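Local coordinates for H/ACA ribonucleoprotein complex non-core subunit NAF1 (Saccharomyces cerevisiae, PDB 2V3M) that helps assemble box H/ACA snoRNPs as an RNA-binding factor that joins the maturing particle and is later replaced by GAR1, at residues Pro16-Asp21 and Ile71-Glu76; Thr31-Leu36 and Ser61-Glu66. All coordinates share one frame; numbering follows the deposited sequence.

Contact 1: residues Pro16-Asp21 and Ile71-Glu76; sequences PELPED and IGMLTE
No aromatic ring or other planar side chain carries this contact; the puckered ring of Pro16 meets Met73, a selenomethionine, along its CB-CG edge. The terminal methyl CE of Met73 approaches Pro16 CB to 3.4 Å and lies 3.7 Å from Pro16 CG, while Met73 CG comes within 3.9 Å of that same Pro16 CG. On the other flank of the Met73 tip is Leu18, whose CD2 methyl is 3.9 Å from Met73 CE. Met73 reaches both partners because its CG stands anti to the backbone N (chi1 -158°) and the chain then bends at chi2 and chi3, carrying CE in between Pro16 and Leu18. In this Gar1-like domain the arrangement joins an irregular N-terminal segment, which precedes strand 30-40, to strand 70-73, an outermost strand of the antiparallel sheet within the chain. No hydrogen bond spans the two segments; what joins them is apolar contact near the surface. Glu17, between the two gripping residues, turns its side chain away from the strand, so that Pro16 and Leu18 face Met73 in alternation. Met73 also rests on Ile62 of the adjoining strand.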
ATOM      1  N   PRO A  16     -13.642   7.349 -12.403  1.00 50.05           N
ATOM      2  CA  PRO A  16     -13.726   6.645 -13.689  1.00 48.47           C
ATOM      3  C   PRO A  16     -13.426   5.100 -13.628  1.00 46.71           C
ATOM      4  O   PRO A  16     -12.604   4.620 -12.811  1.00 46.48           O
ATOM      5  CB  PRO A  16     -12.660   7.374 -14.487  1.00 48.93           C
ATOM      6  CG  PRO A  16     -11.453   7.461 -13.364  1.00 51.07           C
ATOM      7  CD  PRO A  16     -12.210   7.449 -11.993  1.00 50.46           C
ATOM      8  N   GLU A  17     -14.069   4.366 -14.543  1.00 43.54           N
ATOM      9  CA  GLU A  17     -14.209   2.956 -14.518  1.00 42.01           C
ATOM     10  C   GLU A  17     -14.147   2.365 -15.885  1.00 40.33           C
ATOM     11  O   GLU A  17     -14.622   2.931 -16.867  1.00 40.05           O
ATOM     12  CB  GLU A  17     -15.580   2.745 -14.053  1.00 42.50           C
ATOM     13  CG  GLU A  17     -15.828   1.419 -13.746  1.00 43.79           C
ATOM     14  CD  GLU A  17     -16.992   1.299 -12.841  1.00 45.40           C
ATOM     15  OE1 GLU A  17     -17.341   2.263 -12.167  1.00 44.59           O
ATOM     16  OE2 GLU A  17     -17.564   0.219 -12.775  1.00 45.33           O
ATOM     17  N   LEU A  18     -13.636   1.164 -15.929  1.00 38.35           N
ATOM     18  CA  LEU A  18     -13.232   0.620 -17.172  1.00 36.50           C
ATOM     19  C   LEU A  18     -14.053  -0.572 -17.552  1.00 36.11           C
ATOM     20  O   LEU A  18     -14.137  -1.505 -16.760  1.00 36.18           O
ATOM     21  CB  LEU A  18     -11.911   0.059 -16.888  1.00 36.04           C
ATOM     22  CG  LEU A  18     -10.519   0.578 -17.120  1.00 34.32           C
ATOM     23  CD1 LEU A  18     -10.230   0.319 -18.352  1.00 32.38           C
ATOM     24  CD2 LEU A  18     -10.315   1.949 -16.991  1.00 33.31           C
ATOM     25  N   PRO A  19     -14.603  -0.583 -18.789  1.00 35.42           N
ATOM     26  CA  PRO A  19     -15.414  -1.723 -19.176  1.00 35.21           C
ATOM     27  C   PRO A  19     -14.570  -2.997 -19.150  1.00 35.39           C
ATOM     28  O   PRO A  19     -13.335  -3.002 -19.143  1.00 35.15           O
ATOM     29  CB  PRO A  19     -15.891  -1.387 -20.601  1.00 34.95           C
ATOM     30  CG  PRO A  19     -15.228  -0.146 -20.958  1.00 34.66           C
ATOM     31  CD  PRO A  19     -14.467   0.429 -19.855  1.00 34.89           C
ATOM     32  N   GLU A  20     -15.262  -4.105 -19.087  1.00 36.03           N
ATOM     33  CA  GLU A  20     -14.591  -5.401 -19.180  1.00 36.35           C
ATOM     34  C   GLU A  20     -13.970  -5.706 -20.533  1.00 35.51           C
ATOM     35  O   GLU A  20     -12.858  -6.212 -20.568  1.00 35.74           O
ATOM     36  CB  GLU A  20     -15.594  -6.505 -19.033  1.00 36.57           C
ATOM     37  CG  GLU A  20     -15.898  -6.802 -17.701  1.00 38.19           C
ATOM     38  CD  GLU A  20     -17.152  -7.628 -17.638  1.00 39.66           C
ATOM     39  OE1 GLU A  20     -17.471  -8.362 -18.633  1.00 39.56           O
ATOM     40  OE2 GLU A  20     -17.813  -7.517 -16.580  1.00 42.20           O
ATOM     41  N   ASP A  21     -14.691  -5.505 -21.645  1.00 34.20           N
ATOM     42  CA  ASP A  21     -14.081  -5.893 -22.919  1.00 33.07           C
ATOM     43  C   ASP A  21     -13.001  -4.918 -23.361  1.00 32.52           C
ATOM     44  O   ASP A  21     -12.515  -5.035 -24.474  1.00 32.85           O
ATOM     45  CB  ASP A  21     -15.103  -6.036 -24.029  1.00 32.59           C
ATOM     46  CG  ASP A  21     -15.949  -4.911 -24.109  1.00 32.53           C
ATOM     47  OD1 ASP A  21     -16.152  -4.417 -23.053  1.00 32.50           O
ATOM     48  OD2 ASP A  21     -16.410  -4.492 -25.158  1.00 32.37           O
ATOM     49  N   ILE A  71      -4.344  -3.118 -15.602  1.00 30.01           N
ATOM     50  CA  ILE A  71      -4.484  -3.011 -14.180  1.00 29.63           C
ATOM     51  C   ILE A  71      -5.677  -2.141 -13.783  1.00 29.79           C
ATOM     52  O   ILE A  71      -6.682  -2.535 -13.179  1.00 29.94           O
ATOM     53  CB  ILE A  71      -3.302  -2.460 -13.550  1.00 29.97           C
ATOM     54  CG1 ILE A  71      -2.103  -3.419 -13.773  1.00 29.93           C
ATOM     55  CG2 ILE A  71      -3.685  -2.234 -12.059  1.00 27.76           C
ATOM     56  CD1 ILE A  71      -0.834  -2.976 -13.146  1.00 28.02           C
ATOM     57  N   GLY A  72      -5.597  -0.908 -14.180  1.00 30.06           N
ATOM     58  CA  GLY A  72      -6.780  -0.050 -13.999  1.00 29.06           C
ATOM     59  C   GLY A  72      -6.344   1.419 -13.906  1.00 29.40           C
ATOM     60  O   GLY A  72      -5.282   1.876 -14.383  1.00 29.54           O
HETATM   61  N   MSE A  73      -7.207   2.221 -13.324  1.00 29.51           N
HETATM   62  CA  MSE A  73      -7.059   3.657 -13.520  1.00 28.03           C
HETATM   63  C   MSE A  73      -6.584   4.271 -12.257  1.00 28.32           C
HETATM   64  O   MSE A  73      -6.936   3.817 -11.147  1.00 28.87           O
HETATM   65  CB  MSE A  73      -8.367   4.220 -13.712  1.00 27.05           C
HETATM   66  CG  MSE A  73      -8.248   5.467 -14.386  1.00 28.15           C
HETATM   67 SE   MSE A  73      -9.170   4.597 -15.779  0.50 30.02          SE
HETATM   68  CE  MSE A  73     -10.434   5.799 -16.467  1.00 26.36           C
ATOM     69  N   LEU A  74      -5.788   5.318 -12.367  1.00 27.69           N
ATOM     70  CA  LEU A  74      -5.161   5.902 -11.147  1.00 26.53           C
ATOM     71  C   LEU A  74      -6.171   6.406 -10.117  1.00 26.80           C
ATOM     72  O   LEU A  74      -7.153   7.074 -10.416  1.00 27.10           O
ATOM     73  CB  LEU A  74      -4.340   7.113 -11.510  1.00 26.33           C
ATOM     74  CG  LEU A  74      -3.664   7.832 -10.338  1.00 24.62           C
ATOM     75  CD1 LEU A  74      -2.582   6.922  -9.802  1.00 22.15           C
ATOM     76  CD2 LEU A  74      -2.948   8.996 -10.799  1.00 21.44           C
ATOM     77  N   THR A  75      -5.972   6.112  -8.868  1.00 26.65           N
ATOM     78  CA  THR A  75      -7.023   6.481  -7.943  1.00 26.07           C
ATOM     79  C   THR A  75      -6.432   7.459  -6.991  1.00 25.87           C
ATOM     80  O   THR A  75      -7.026   8.451  -6.643  1.00 25.11           O
ATOM     81  CB  THR A  75      -7.454   5.323  -7.039  1.00 26.82           C
ATOM     82  OG1 THR A  75      -7.899   4.220  -7.820  1.00 29.28           O
ATOM     83  CG2 THR A  75      -8.634   5.737  -6.158  1.00 25.30           C
ATOM     84  N   GLU A  76      -5.244   7.136  -6.517  1.00 25.94           N
ATOM     85  CA  GLU A  76      -4.530   8.046  -5.673  1.00 25.19           C
ATOM     86  C   GLU A  76      -3.015   7.987  -5.782  1.00 25.61           C
ATOM     87  O   GLU A  76      -2.378   6.903  -5.938  1.00 25.30           O
ATOM     88  CB  GLU A  76      -4.880   7.737  -4.264  1.00 24.84           C
ATOM     89  CG  GLU A  76      -4.331   8.661  -3.275  1.00 23.77           C
ATOM     90  CD  GLU A  76      -4.546   8.200  -1.788  1.00 28.78           C
ATOM     91  OE1 GLU A  76      -5.017   7.079  -1.508  1.00 33.73           O
ATOM     92  OE2 GLU A  76      -4.231   8.917  -0.804  1.00 27.68           O
TER

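Contact 2: residues Thr31-Leu36 and Ser61-Glu66; sequences TPIGVL and SIFCLE
Ile33 and Phe63 are brought together by two first torsions. In Ile33, CG1 stands anti to the backbone N (chi1 -164°), which leaves the CG2 methyl between the backbone N and the carbonyl carbon and aims it at the aromatic side chain on the other segment. In Phe63, CG lies anti to the carbonyl carbon (chi1 -67°); although the first bond of this side chain does not head for strand 30-40, the ring extends far enough for its rim to arrive there. The CG2 methyl of Ile33 then sits 3.9 Å from Phe63 CE2 and is equally close to CD2, at the ring edge and near the ring plane, so this is an edge contact and not a CH-pi interaction over the face. The two side chains cross at about a right angle. A second and looser pair lies further along, where Leu36 CD2 meets Leu65 CD1 at 4.3 Å.

All four residues are buried, and no hydrogen bond runs between the segments, whose touching parts diverge by 66°. Strand 108-112 lies between the two strands in the sheet order, so the side chains meet past an intervening strand, as expected if the sheet curls round its core. Ile33 and Gly34 form a classic beta bulge opposite Ala109; this break in the strict alternation is consistent with Ile33 and Leu36, three positions apart, both pointing toward strand 62-65. Ile46 packs on Phe63 and Ile44 on Leu36, extending the apolar cluster to strand 43-48. Such inward-facing aliphatic and aromatic side chains, which here bring together strands 30-40 and 62-65, not neighbours in the sheet, are characteristic of a beta-barrel core, as in Gar1, whose core domain this part of Naf1 resembles.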
ATOM      1  N   THR A  31       4.350   2.793 -21.661  1.00 26.44           N
ATOM      2  CA  THR A  31       5.552   3.452 -21.099  1.00 26.41           C
ATOM      3  C   THR A  31       5.868   2.991 -19.658  1.00 25.73           C
ATOM      4  O   THR A  31       4.977   3.082 -18.812  1.00 25.44           O
ATOM      5  CB  THR A  31       5.290   4.925 -21.091  1.00 26.60           C
ATOM      6  OG1 THR A  31       5.346   5.348 -22.414  1.00 27.80           O
ATOM      7  CG2 THR A  31       6.331   5.732 -20.266  1.00 27.10           C
ATOM      8  N   PRO A  32       7.111   2.533 -19.387  1.00 25.38           N
ATOM      9  CA  PRO A  32       7.408   1.992 -18.061  1.00 25.71           C
ATOM     10  C   PRO A  32       7.130   3.076 -17.002  1.00 26.21           C
ATOM     11  O   PRO A  32       7.356   4.259 -17.266  1.00 26.70           O
ATOM     12  CB  PRO A  32       8.885   1.608 -18.151  1.00 25.13           C
ATOM     13  CG  PRO A  32       9.419   2.458 -19.230  1.00 25.35           C
ATOM     14  CD  PRO A  32       8.299   2.540 -20.249  1.00 25.21           C
ATOM     15  N   ILE A  33       6.575   2.702 -15.864  1.00 26.13           N
ATOM     16  CA  ILE A  33       6.216   3.698 -14.913  1.00 26.87           C
ATOM     17  C   ILE A  33       6.633   3.311 -13.474  1.00 27.84           C
ATOM     18  O   ILE A  33       6.853   4.197 -12.671  1.00 27.67           O
ATOM     19  CB  ILE A  33       4.677   3.956 -14.993  1.00 26.99           C
ATOM     20  CG1 ILE A  33       4.303   5.265 -14.304  1.00 28.30           C
ATOM     21  CG2 ILE A  33       3.866   2.855 -14.335  1.00 26.32           C
ATOM     22  CD1 ILE A  33       4.712   6.517 -15.131  1.00 30.72           C
ATOM     23  N   GLY A  34       6.713   1.992 -13.163  1.00 28.16           N
ATOM     24  CA  GLY A  34       7.072   1.538 -11.795  1.00 28.13           C
ATOM     25  C   GLY A  34       6.972   0.021 -11.672  1.00 28.47           C
ATOM     26  O   GLY A  34       7.198  -0.734 -12.693  1.00 29.41           O
ATOM     27  N   VAL A  35       6.725  -0.463 -10.445  1.00 27.13           N
ATOM     28  CA  VAL A  35       6.824  -1.887 -10.218  1.00 26.46           C
ATOM     29  C   VAL A  35       5.652  -2.188  -9.383  1.00 26.56           C
ATOM     30  O   VAL A  35       5.374  -1.470  -8.464  1.00 27.73           O
ATOM     31  CB  VAL A  35       8.100  -2.271  -9.486  1.00 27.07           C
ATOM     32  CG1 VAL A  35       8.077  -3.776  -9.084  1.00 26.94           C
ATOM     33  CG2 VAL A  35       9.330  -1.893 -10.300  1.00 24.52           C
ATOM     34  N   LEU A  36       4.900  -3.222  -9.731  1.00 26.72           N
ATOM     35  CA  LEU A  36       3.724  -3.609  -8.957  1.00 26.33           C
ATOM     36  C   LEU A  36       4.217  -4.124  -7.624  1.00 27.11           C
ATOM     37  O   LEU A  36       4.992  -5.130  -7.613  1.00 27.62           O
ATOM     38  CB  LEU A  36       3.030  -4.710  -9.750  1.00 26.33           C
ATOM     39  CG  LEU A  36       1.805  -5.456  -9.216  1.00 26.53           C
ATOM     40  CD1 LEU A  36       0.686  -4.538  -9.037  1.00 26.78           C
ATOM     41  CD2 LEU A  36       1.354  -6.540 -10.203  1.00 25.61           C
ATOM     42  N   SER A  61      -5.209   7.962 -16.157  1.00 37.39           N
ATOM     43  CA  SER A  61      -4.158   7.297 -16.972  1.00 36.39           C
ATOM     44  C   SER A  61      -4.378   5.848 -16.659  1.00 34.49           C
ATOM     45  O   SER A  61      -4.675   5.551 -15.447  1.00 35.86           O
ATOM     46  CB  SER A  61      -2.754   7.697 -16.423  1.00 37.09           C
ATOM     47  OG  SER A  61      -2.792   8.960 -15.682  1.00 38.63           O
ATOM     48  N   ILE A  62      -4.203   4.971 -17.652  1.00 31.54           N
ATOM     49  CA  ILE A  62      -4.380   3.519 -17.390  1.00 30.07           C
ATOM     50  C   ILE A  62      -3.072   2.758 -17.247  1.00 29.61           C
ATOM     51  O   ILE A  62      -2.224   2.816 -18.159  1.00 28.70           O
ATOM     52  CB  ILE A  62      -5.008   2.789 -18.536  1.00 30.07           C
ATOM     53  CG1 ILE A  62      -6.202   3.502 -19.228  1.00 29.97           C
ATOM     54  CG2 ILE A  62      -5.343   1.390 -18.102  1.00 29.27           C
ATOM     55  CD1 ILE A  62      -6.913   4.556 -18.481  1.00 31.75           C
ATOM     56  N   PHE A  63      -2.936   2.018 -16.141  1.00 29.09           N
ATOM     57  CA  PHE A  63      -1.796   1.174 -15.889  1.00 28.42           C
ATOM     58  C   PHE A  63      -2.037  -0.210 -16.469  1.00 28.30           C
ATOM     59  O   PHE A  63      -3.184  -0.684 -16.456  1.00 28.93           O
ATOM     60  CB  PHE A  63      -1.633   1.095 -14.404  1.00 28.23           C
ATOM     61  CG  PHE A  63      -1.253   2.383 -13.788  1.00 29.29           C
ATOM     62  CD1 PHE A  63      -2.220   3.320 -13.468  1.00 30.34           C
ATOM     63  CD2 PHE A  63       0.072   2.667 -13.455  1.00 29.56           C
ATOM     64  CE1 PHE A  63      -1.839   4.543 -12.854  1.00 31.66           C
ATOM     65  CE2 PHE A  63       0.436   3.863 -12.864  1.00 28.81           C
ATOM     66  CZ  PHE A  63      -0.494   4.796 -12.578  1.00 30.24           C
ATOM     67  N   CYS A  64      -0.962  -0.849 -16.921  1.00 27.26           N
ATOM     68  CA  CYS A  64      -0.966  -2.258 -17.385  1.00 27.00           C
ATOM     69  C   CYS A  64       0.382  -2.916 -17.133  1.00 26.60           C
ATOM     70  O   CYS A  64       1.303  -2.233 -16.809  1.00 26.86           O
ATOM     71  CB  CYS A  64      -1.239  -2.324 -18.884  1.00 26.84           C
ATOM     72  SG  CYS A  64      -0.012  -1.397 -19.966  1.00 26.95           S
ATOM     73  N   LEU A  65       0.475  -4.218 -17.285  1.00 25.97           N
ATOM     74  CA  LEU A  65       1.716  -4.907 -17.169  1.00 25.89           C
ATOM     75  C   LEU A  65       2.357  -4.816 -18.541  1.00 25.68           C
ATOM     76  O   LEU A  65       1.743  -4.279 -19.412  1.00 27.26           O
ATOM     77  CB  LEU A  65       1.435  -6.350 -16.715  1.00 25.72           C
ATOM     78  CG  LEU A  65       1.312  -6.580 -15.185  1.00 25.94           C
ATOM     79  CD1 LEU A  65       1.451  -5.339 -14.360  1.00 22.11           C
ATOM     80  CD2 LEU A  65       0.067  -7.303 -14.869  1.00 28.03           C
ATOM     81  N   GLU A  66       3.556  -5.345 -18.735  1.00 25.32           N
ATOM     82  CA  GLU A  66       4.198  -5.475 -20.051  1.00 24.05           C
ATOM     83  C   GLU A  66       3.414  -6.302 -21.018  1.00 23.87           C
ATOM     84  O   GLU A  66       3.547  -6.139 -22.213  1.00 23.57           O
ATOM     85  CB  GLU A  66       5.569  -6.090 -19.886  1.00 23.71           C
ATOM     86  CG  GLU A  66       6.499  -5.737 -20.948  1.00 24.90           C
ATOM     87  CD  GLU A  66       7.929  -6.063 -20.599  1.00 26.36           C
ATOM     88  OE1 GLU A  66       8.806  -5.599 -21.310  1.00 25.52           O
ATOM     89  OE2 GLU A  66       8.187  -6.773 -19.602  1.00 30.42           O
TER

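In the fold
Contacts 1 and 2 are joined by the pairing of strands 62-65 and 70-73, which follow each other in the chain, and their centres lie about 13 Å apart. Ile71 and Gly72 form a classic beta bulge opposite Phe63: Ile71 N lies 2.8 Å from Phe63 O, and Gly72 O lies 2.9 Å from Phe63 N, both probable hydrogen bonds. Side chains continue the connection, with Ile71 CD1 3.5 Å from Leu65 CD1. Contact 2 is buried, whereas contact 1 is a surface contact at strand 70-73, an outermost strand of the same sheet. Residues 71-76 and the end of 61-66 fall within the RNA-binding region.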